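PDB 5DLL: aminopeptidase N from Francisella tularensis subsp. tularensis, which removes N-terminal amino acids, preferably alanine, from peptides as a zinc-dependent M1-family aminopeptidase and probably helps degrade intracellular peptides. Local coordinates for residues 91-96 / 140-145. Sequence-based numbering, arbitrary orientation.
Sequences NQLIIN and ITYYLD. With NA (sodium ion), chain R.
L93, on strand 92-95, sets one methyl on the ring of Y142, and this pair carries most of the contact. L93 CD1 stands 3.9 Å from the centroid of the Y142 ring and 4° off the ring normal, which identifies a CH-pi contact centred over one face. Nearer the backbone, L93 CB approaches the ring atom Y142 CD1 at 3.5 Å, so the leucine touches the ring through both its base and one branch. The two side chains run at about a right angle to each other. On the leucine side a chi1 of -173°, with CG anti to the backbone N, carries CD1 out over the middle of the ring. A lesser contact joins Q92 O to Y142 CE1 at 3.9 Å, met obliquely. V88 touches both L93 and Y142, while V108 of strand 101-110 and L69 also pack on the tyrosine. The residue just before Y142, T141, binds the sodium ion through OG1, 2.4 Å away, a site shared with T106 OG1 and V44 O. Within the M1 N-terminal domain, the contact thus joins the small antiparallel sheet holding strand 92-95 to the loop whose T141 supplies one of the ligands of the sodium ion. Between the side chains of L93 and Y142 the chemistry is apolar and face-directed, which implies that dispersion and CH-pi attraction probably hold them together.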
loop_
_atom_site.group_PDB
_atom_site.type_symbol
_atom_site.label_atom_id
_atom_site.label_comp_id
_atom_site.label_asym_id
_atom_site.label_seq_id
_atom_site.Cartn_x
_atom_site.Cartn_y
_atom_site.Cartn_z
ATOM N N ASN A 91 12.966 30.002 10.746
ATOM C CA ASN A 91 11.955 28.946 10.798
ATOM C C ASN A 91 10.728 29.241 11.664
ATOM O O ASN A 91 9.824 28.406 11.749
ATOM C CB ASN A 91 12.616 27.648 11.280
ATOM C CG ASN A 91 13.475 27.000 10.211
ATOM O OD1 ASN A 91 12.980 26.601 9.154
ATOM N ND2 ASN A 91 14.767 26.885 10.482
ATOM N N GLN A 92 10.684 30.411 12.303
ATOM C CA GLN A 92 9.624 30.716 13.268
ATOM C C GLN A 92 9.251 32.191 13.295
ATOM O O GLN A 92 9.931 33.025 12.699
ATOM C CB GLN A 92 10.061 30.313 14.678
ATOM C CG GLN A 92 10.450 28.852 14.845
ATOM C CD GLN A 92 11.143 28.585 16.166
ATOM O OE1 GLN A 92 12.080 29.293 16.547
ATOM N NE2 GLN A 92 10.694 27.554 16.868
ATOM N N LEU A 93 8.154 32.489 13.987
ATOM C CA LEU A 93 7.792 33.854 14.361
ATOM C C LEU A 93 7.341 33.856 15.820
ATOM O O LEU A 93 6.322 33.259 16.160
ATOM C CB LEU A 93 6.690 34.398 13.456
ATOM C CG LEU A 93 6.336 35.885 13.627
ATOM C CD1 LEU A 93 5.688 36.426 12.360
ATOM C CD2 LEU A 93 5.439 36.148 14.832
ATOM N N ILE A 94 8.103 34.535 16.674
ATOM C CA ILE A 94 7.899 34.486 18.121
ATOM C C ILE A 94 7.300 35.791 18.648
ATOM O O ILE A 94 7.750 36.880 18.295
ATOM C CB ILE A 94 9.228 34.174 18.848
ATOM C CG1 ILE A 94 9.847 32.898 18.253
ATOM C CG2 ILE A 94 9.012 34.044 20.356
ATOM C CD1 ILE A 94 11.008 32.323 19.035
ATOM N N ILE A 95 6.279 35.665 19.493
ATOM C CA ILE A 95 5.626 36.808 20.127
ATOM C C ILE A 95 5.432 36.519 21.612
ATOM O O ILE A 95 4.794 35.530 21.971
ATOM C CB ILE A 95 4.238 37.095 19.518
ATOM C CG1 ILE A 95 4.305 37.102 17.985
ATOM C CG2 ILE A 95 3.689 38.413 20.061
ATOM C CD1 ILE A 95 2.960 37.254 17.308
ATOM N N ASN A 96 5.964 37.392 22.463
ATOM C CA ASN A 96 5.830 37.253 23.911
ATOM C C ASN A 96 4.617 37.993 24.481
ATOM O O ASN A 96 4.083 38.916 23.858
ATOM C CB ASN A 96 7.100 37.750 24.596
ATOM C CG ASN A 96 8.314 36.919 24.237
ATOM O OD1 ASN A 96 8.300 35.695 24.358
ATOM N ND2 ASN A 96 9.371 37.582 23.793
ATOM N N ILE A 140 3.558 28.381 3.589
ATOM C CA ILE A 140 2.500 29.148 2.927
ATOM C C ILE A 140 2.174 30.399 3.732
ATOM O O ILE A 140 2.137 31.498 3.185
ATOM C CB ILE A 140 1.234 28.293 2.712
ATOM C CG1 ILE A 140 1.565 27.097 1.812
ATOM C CG2 ILE A 140 0.116 29.128 2.096
ATOM C CD1 ILE A 140 0.437 26.106 1.639
ATOM N N THR A 141 1.911 30.223 5.024
ATOM C CA THR A 141 1.815 31.344 5.957
ATOM C C THR A 141 2.218 30.838 7.335
ATOM O O THR A 141 2.450 29.639 7.510
ATOM C CB THR A 141 0.404 31.995 5.954
ATOM O OG1 THR A 141 0.466 33.344 6.459
ATOM C CG2 THR A 141 -0.594 31.174 6.766
ATOM N N TYR A 142 2.323 31.754 8.295
ATOM C CA TYR A 142 2.772 31.423 9.648
ATOM C C TYR A 142 1.648 30.746 10.421
ATOM O O TYR A 142 0.560 31.306 10.554
ATOM C CB TYR A 142 3.236 32.675 10.401
ATOM C CG TYR A 142 4.600 33.196 9.987
ATOM C CD1 TYR A 142 5.764 32.645 10.512
ATOM C CD2 TYR A 142 4.726 34.251 9.086
ATOM C CE1 TYR A 142 7.014 33.121 10.142
ATOM C CE2 TYR A 142 5.972 34.732 8.713
ATOM C CZ TYR A 142 7.112 34.167 9.244
ATOM O OH TYR A 142 8.353 34.642 8.880
ATOM N N TYR A 143 1.926 29.552 10.934
ATOM C CA TYR A 143 0.912 28.716 11.573
ATOM C C TYR A 143 1.519 27.862 12.695
ATOM O O TYR A 143 2.742 27.792 12.840
ATOM C CB TYR A 143 0.284 27.803 10.515
ATOM C CG TYR A 143 -1.133 27.385 10.828
ATOM C CD1 TYR A 143 -2.183 28.295 10.718
ATOM C CD2 TYR A 143 -1.431 26.084 11.230
ATOM C CE1 TYR A 143 -3.483 27.925 11.005
ATOM C CE2 TYR A 143 -2.731 25.707 11.521
ATOM C CZ TYR A 143 -3.751 26.633 11.403
ATOM O OH TYR A 143 -5.048 26.279 11.688
ATOM N N LEU A 144 0.662 27.230 13.495
ATOM C CA LEU A 144 1.092 26.143 14.381
ATOM C C LEU A 144 1.004 24.834 13.591
ATOM O O LEU A 144 0.025 24.090 13.687
ATOM C CB LEU A 144 0.234 26.079 15.645
ATOM C CG LEU A 144 0.482 27.183 16.676
ATOM C CD1 LEU A 144 -0.649 27.211 17.693
ATOM C CD2 LEU A 144 1.829 27.013 17.371
ATOM N N ASP A 145 2.044 24.574 12.803
ATOM C CA ASP A 145 2.033 23.501 11.820
ATOM C C ASP A 145 2.275 22.139 12.485
ATOM O O ASP A 145 3.319 21.497 12.305
ATOM C CB ASP A 145 3.065 23.802 10.729
ATOM C CG ASP A 145 2.991 22.845 9.562
ATOM O OD1 ASP A 145 2.185 21.888 9.598
ATOM O OD2 ASP A 145 3.755 23.050 8.601
HETATM NA NA NA R . -0.390 35.614 6.151
#